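Local coordinates for putative type VI secretion protein (Escherichia coli, PDB 4HH5) that is the N-terminal domain of the ClpV1 ATPase of a type VI secretion system, a ClpA/ClpB-family protein that probably binds and hydrolyses ATP, at residues E41-L44 against L45-E49; A68-Q71 against S72-W76; T123-P126 against H127-R130. One frame throughout, in Å; residues are numbered along the deposited sequence.

All three interactions are local contacts within the helical N-terminal domain of ClpV1. Interaction 1, a largely buried contact, lies on helix 40-50, its centre about 7 Å from that of the chain. Interaction 2, on helix 66-78, is centred about 10 Å away and packs against it: Trp70 CZ3 comes to 3.4 Å from Leu45 O, and the ring of Trp76 meets that of His42 edge-to-face. Interaction 3, the turn after helix 115-124, is centred about 15 Å from interaction 1. There a probable hydrogen bond of 2.7 Å joins Arg130 N to Glu41 OE2, while Trp76 CD1 of interaction 2 packs at 3.4 Å on Arg130 O.

Interaction 1: residues E41-L44 against L45-E49; sequences EHWL and LKLLE
Leu45 opens its half of the helix by giving its N-H to Glu41 O, 3.0 Å from Leu45 N. Leu45 CB lies 3.5 Å from both Glu41 O and His42 O. The rest of the side chain runs away from residues 41-44 toward Trp70. Lys46 follows with a longer bond, Lys46 N to His42 O at 3.3 Å. Its chain bends at the second torsion, and Lys46 NZ ends in a salt bridge with Glu49 OE1 at 3.0 Å, reaching that oxygen from above the carboxylate plane. Leu47 sends its N-H to Trp43 O and sets its side chain beside the indole. CD1 lies over one face of the five-membered ring, 4.2 Å from its centroid and 16° off the normal, a CH-pi contact one helical turn apart. The Trp43 ring gets there with CG anti to the backbone N (chi1 -157°), and Trp43 NE1 is held from outside by Cys19 O. Helix 40-50 is a central helix of the Clp N-terminal domain, with helices 17-32, 66-78 and 92-107 packed around it; Trp43 reaches Leu23 on the first and Leu97 on the last. Leu48 closes the run with the straightest of the four backbone bonds, Leu48 N to Leu44 O at 171°, and Leu48 CG sits 3.3 Å from Leu44 O.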
# COMPACT_ATOMS: atom_id res chain seq x y z
N GLU A 41 -0.02 -0.94 7.41
CA GLU A 41 -0.64 0.26 7.99
C GLU A 41 0.30 1.46 7.87
O GLU A 41 -0.16 2.55 7.53
CB GLU A 41 -1.07 0.04 9.45
CG GLU A 41 -2.25 -0.90 9.63
CD GLU A 41 -1.94 -2.38 9.69
OE1 GLU A 41 -0.78 -2.78 9.41
OE2 GLU A 41 -2.86 -3.15 10.05
N HIS A 42 1.63 1.25 8.12
CA HIS A 42 2.65 2.31 7.99
C HIS A 42 2.68 2.80 6.53
O HIS A 42 2.74 4.01 6.28
CB HIS A 42 4.05 1.81 8.37
CG HIS A 42 4.28 1.63 9.84
ND1 HIS A 42 4.39 0.37 10.40
CD2 HIS A 42 4.46 2.55 10.81
CE1 HIS A 42 4.60 0.56 11.70
NE2 HIS A 42 4.66 1.86 11.99
N TRP A 43 2.63 1.85 5.58
CA TRP A 43 2.63 2.12 4.15
C TRP A 43 1.37 2.88 3.72
O TRP A 43 1.49 3.87 3.01
CB TRP A 43 2.76 0.81 3.36
CG TRP A 43 3.31 0.96 1.97
CD1 TRP A 43 3.74 2.10 1.36
CD2 TRP A 43 3.50 -0.10 1.02
NE1 TRP A 43 4.18 1.82 0.09
CE2 TRP A 43 4.06 0.48 -0.14
CE3 TRP A 43 3.28 -1.48 1.05
CZ2 TRP A 43 4.41 -0.29 -1.25
CZ3 TRP A 43 3.63 -2.24 -0.05
CH2 TRP A 43 4.19 -1.64 -1.19
N LEU A 44 0.17 2.41 4.14
CA LEU A 44 -1.10 3.07 3.79
C LEU A 44 -1.16 4.50 4.30
O LEU A 44 -1.63 5.38 3.57
CB LEU A 44 -2.33 2.26 4.28
CG LEU A 44 -2.59 0.92 3.56
CD1 LEU A 44 -3.46 0.02 4.41
CD2 LEU A 44 -3.22 1.12 2.18
N LEU A 45 -0.64 4.75 5.51
CA LEU A 45 -0.59 6.08 6.11
C LEU A 45 0.19 7.01 5.17
O LEU A 45 -0.30 8.09 4.84
CB LEU A 45 0.09 6.00 7.49
CG LEU A 45 0.14 7.28 8.33
CD1 LEU A 45 -0.07 6.97 9.77
CD2 LEU A 45 1.50 7.97 8.20
N LYS A 46 1.39 6.58 4.74
CA LYS A 46 2.25 7.36 3.85
C LYS A 46 1.70 7.49 2.45
O LYS A 46 1.88 8.55 1.85
CB LYS A 46 3.69 6.86 3.87
CG LYS A 46 4.41 7.20 5.18
CD LYS A 46 4.83 8.68 5.22
CE LYS A 46 5.15 9.14 6.61
NZ LYS A 46 5.42 10.60 6.65
N LEU A 47 0.98 6.47 1.96
CA LEU A 47 0.33 6.57 0.65
C LEU A 47 -0.74 7.67 0.69
O LEU A 47 -0.75 8.55 -0.17
CB LEU A 47 -0.28 5.22 0.22
CG LEU A 47 0.70 4.15 -0.30
CD1 LEU A 47 0.04 2.76 -0.25
CD2 LEU A 47 1.15 4.45 -1.73
N LEU A 48 -1.61 7.64 1.72
CA LEU A 48 -2.67 8.64 1.91
C LEU A 48 -2.09 10.01 2.20
O LEU A 48 -2.68 11.01 1.80
CB LEU A 48 -3.66 8.22 3.01
CG LEU A 48 -4.47 6.94 2.78
CD1 LEU A 48 -5.29 6.61 3.99
CD2 LEU A 48 -5.38 7.04 1.54
N GLU A 49 -0.90 10.07 2.85
CA GLU A 49 -0.22 11.33 3.12
C GLU A 49 0.22 12.03 1.82
O GLU A 49 0.19 13.26 1.74
CB GLU A 49 0.95 11.14 4.06
CG GLU A 49 1.46 12.46 4.60
CD GLU A 49 2.30 12.37 5.85
OE1 GLU A 49 2.55 11.23 6.32
OE2 GLU A 49 2.68 13.43 6.37

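Interaction 2: residues A68-Q71 against S72-W76; sequences AIWQ and SLLGW
Leu74 and Trp70, one helical turn apart, make the main side-chain contact here. The leucine begins at Leu74 CB, which lies 3.5 Å from Gln71 O and a little farther from Trp70 O. At CG the chain reaches the indole: this carbon is 4.2 Å from the centroid of the Trp70 five-membered ring but 29° off its normal, an off-centre CH-pi contact. Beyond CG the two methyls part. Leu74 CD1 meets the pyrrole portion, 3.5 Å from Trp70 NE1. Gln71 NE2 also lies near that methyl, 4.1 Å from Leu74 CD1. Leu74 CD2 goes the other way, to Trp70 CZ2 on the benzo ring at 4.2 Å. The indole is within reach because Trp70 CG stands anti to the backbone N (chi1 177°).

Helix 66-78 is amphipathic at this point in the Clp N-terminal domain. Ile69 and Leu73 turn to the buried side, where both pack on Leu48 of helix 40-50, whereas Ala68 and Gln71 are exposed. Trp70 is partly exposed at the border of the two.

On another side of the helix, Ser72 grips one carbonyl twice. Ser72 OG donates to Ala68 O at 2.7 Å and Ser72 N to the same oxygen at 3.0 Å, the two donors arriving from opposite faces of the carbonyl plane. With chi1 at -60°, OG stands beside the serine's own N, which brings it within bonding distance of Ala68 O. Gly75 N continues the backbone ladder to Gln71 O.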
# COMPACT_ATOMS: atom_id res chain seq x y z
N ALA A 68 -11.77 9.83 8.82
CA ALA A 68 -11.92 8.68 9.72
C ALA A 68 -10.86 7.61 9.43
O ALA A 68 -10.35 7.00 10.37
CB ALA A 68 -13.32 8.10 9.61
N ILE A 69 -10.49 7.41 8.14
CA ILE A 69 -9.45 6.45 7.77
C ILE A 69 -8.11 6.91 8.33
O ILE A 69 -7.38 6.12 8.92
CB ILE A 69 -9.38 6.19 6.24
CG1 ILE A 69 -10.73 5.66 5.69
CG2 ILE A 69 -8.23 5.22 5.91
CD1 ILE A 69 -10.85 5.67 4.16
N TRP A 70 -7.78 8.21 8.13
CA TRP A 70 -6.54 8.83 8.62
C TRP A 70 -6.45 8.70 10.15
O TRP A 70 -5.41 8.29 10.65
CB TRP A 70 -6.46 10.31 8.20
CG TRP A 70 -5.23 11.00 8.73
CD1 TRP A 70 -5.17 11.85 9.79
CD2 TRP A 70 -3.88 10.81 8.28
NE1 TRP A 70 -3.86 12.23 10.01
CE2 TRP A 70 -3.05 11.60 9.10
CE3 TRP A 70 -3.30 10.05 7.25
CZ2 TRP A 70 -1.66 11.66 8.93
CZ3 TRP A 70 -1.93 10.13 7.07
CH2 TRP A 70 -1.13 10.92 7.90
N GLN A 71 -7.53 9.05 10.87
CA GLN A 71 -7.59 8.97 12.34
C GLN A 71 -7.40 7.55 12.87
O GLN A 71 -6.73 7.35 13.88
CB GLN A 71 -8.89 9.59 12.88
CG GLN A 71 -8.94 11.12 12.82
CD GLN A 71 -7.89 11.81 13.67
OE1 GLN A 71 -7.60 11.41 14.81
NE2 GLN A 71 -7.31 12.88 13.14
N SER A 72 -7.97 6.55 12.16
CA SER A 72 -7.85 5.13 12.52
C SER A 72 -6.40 4.68 12.39
O SER A 72 -5.91 3.96 13.26
CB SER A 72 -8.74 4.29 11.61
OG SER A 72 -10.10 4.69 11.77
N LEU A 73 -5.70 5.14 11.33
CA LEU A 73 -4.30 4.83 11.09
C LEU A 73 -3.41 5.49 12.13
O LEU A 73 -2.47 4.84 12.60
CB LEU A 73 -3.86 5.19 9.66
CG LEU A 73 -4.36 4.26 8.55
CD1 LEU A 73 -4.15 4.89 7.18
CD2 LEU A 73 -3.66 2.89 8.59
N LEU A 74 -3.75 6.73 12.57
CA LEU A 74 -3.02 7.44 13.63
C LEU A 74 -3.17 6.71 14.95
O LEU A 74 -2.20 6.59 15.70
CB LEU A 74 -3.55 8.87 13.82
CG LEU A 74 -3.08 9.95 12.87
CD1 LEU A 74 -3.56 11.29 13.37
CD2 LEU A 74 -1.57 9.98 12.74
N GLY A 75 -4.40 6.25 15.23
CA GLY A 75 -4.76 5.49 16.43
C GLY A 75 -3.99 4.19 16.48
O GLY A 75 -3.43 3.84 17.52
N TRP A 76 -3.94 3.49 15.34
CA TRP A 76 -3.20 2.24 15.18
C TRP A 76 -1.70 2.50 15.40
O TRP A 76 -1.06 1.72 16.09
CB TRP A 76 -3.45 1.64 13.78
CG TRP A 76 -2.69 0.37 13.54
CD1 TRP A 76 -3.14 -0.91 13.73
CD2 TRP A 76 -1.33 0.25 13.11
NE1 TRP A 76 -2.15 -1.81 13.43
CE2 TRP A 76 -1.02 -1.12 13.06
CE3 TRP A 76 -0.32 1.19 12.77
CZ2 TRP A 76 0.24 -1.59 12.67
CZ3 TRP A 76 0.93 0.72 12.42
CH2 TRP A 76 1.20 -0.65 12.37

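Interaction 3: residues T123-P126 against H127-R130; sequences TENP and HLVR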
# COMPACT_ATOMS: atom_id res chain seq x y z
N THR A 123 -8.11 -6.45 -0.65
CA THR A 123 -9.53 -6.83 -0.72
C THR A 123 -9.73 -8.36 -0.82
O THR A 123 -10.77 -8.87 -0.40
CB THR A 123 -10.27 -5.97 -1.76
OG1 THR A 123 -11.67 -5.96 -1.49
CG2 THR A 123 -10.01 -6.41 -3.19
N GLU A 124 -8.72 -9.07 -1.37
CA GLU A 124 -8.72 -10.53 -1.52
C GLU A 124 -8.11 -11.23 -0.31
O GLU A 124 -8.34 -12.43 -0.10
CB GLU A 124 -8.00 -10.94 -2.81
CG GLU A 124 -8.86 -10.82 -4.06
CD GLU A 124 -9.84 -11.94 -4.35
OE1 GLU A 124 -9.77 -13.00 -3.68
OE2 GLU A 124 -10.67 -11.78 -5.28
N ASN A 125 -7.32 -10.50 0.50
CA ASN A 125 -6.69 -11.01 1.72
C ASN A 125 -6.88 -9.94 2.82
O ASN A 125 -5.90 -9.28 3.19
CB ASN A 125 -5.21 -11.30 1.46
CG ASN A 125 -4.52 -12.16 2.50
OD1 ASN A 125 -5.09 -12.53 3.54
ND2 ASN A 125 -3.26 -12.47 2.25
N PRO A 126 -8.13 -9.70 3.32
CA PRO A 126 -8.34 -8.62 4.31
C PRO A 126 -7.54 -8.69 5.60
O PRO A 126 -7.28 -7.64 6.20
CB PRO A 126 -9.85 -8.60 4.53
CG PRO A 126 -10.33 -9.92 4.07
CD PRO A 126 -9.41 -10.36 2.97
N HIS A 127 -7.11 -9.89 6.00
CA HIS A 127 -6.33 -10.06 7.23
C HIS A 127 -4.88 -9.57 7.20
O HIS A 127 -4.22 -9.59 8.24
CB HIS A 127 -6.48 -11.48 7.81
CG HIS A 127 -7.88 -11.78 8.26
ND1 HIS A 127 -8.46 -13.01 8.03
CD2 HIS A 127 -8.77 -10.99 8.92
CE1 HIS A 127 -9.67 -12.94 8.56
NE2 HIS A 127 -9.90 -11.74 9.10
N LEU A 128 -4.42 -9.03 6.05
CA LEU A 128 -3.09 -8.42 5.93
C LEU A 128 -3.03 -7.12 6.75
O LEU A 128 -1.94 -6.63 7.05
CB LEU A 128 -2.72 -8.16 4.46
CG LEU A 128 -2.39 -9.39 3.60
CD1 LEU A 128 -2.27 -9.00 2.16
CD2 LEU A 128 -1.12 -10.10 4.08
N VAL A 129 -4.20 -6.55 7.08
CA VAL A 129 -4.32 -5.36 7.93
C VAL A 129 -5.08 -5.74 9.20
O VAL A 129 -5.97 -6.58 9.15
CB VAL A 129 -4.93 -4.11 7.25
CG1 VAL A 129 -3.96 -3.48 6.25
CG2 VAL A 129 -6.30 -4.39 6.61
N ARG A 130 -4.70 -5.13 10.33
CA ARG A 130 -5.36 -5.30 11.62
C ARG A 130 -5.72 -3.91 12.15
O ARG A 130 -5.28 -3.50 13.22
CB ARG A 130 -4.44 -6.04 12.59
O HOH W 1 -7.50 -12.77 4.78
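A short 3-10 turn at 126-128 follows helix 115-124 in this Clp N-terminal domain, with Asn125 the first residue to leave helical backbone angles. Leu128 N donates to Asn125 O at 3.2 Å, the i+3 bond of such a turn; the N-H points almost straight at the oxygen (166°), yet the donor stands above the carbonyl plane. A second, weak bond of 3.4 Å runs from Val129 N to Pro126 O.

The side chains of Asn125 and Leu128 cross at about a right angle. The amide of Asn125 lies against the leucine's branch point, with ND2 3.5 Å from Leu128 CG and close to both methyls, while CB meets CD1. Asn125 CG, anti to the backbone N (chi1 -165°), brings the amide to the carbonyl side, against Leu128, and it is anchored by a hydrogen bond from ND2 to Gln100 OE1 on helix 92-107, the helix on which Leu128 also packs. Val129 turns to helix 40-50, touching Pro40 and Leu44, and its CG2 lies 3.4 Å from Pro126 O. On the amide's other polar atom, a water donates to Asn125 OD1 at 2.7 Å and accepts from His127 N at 3.2 Å.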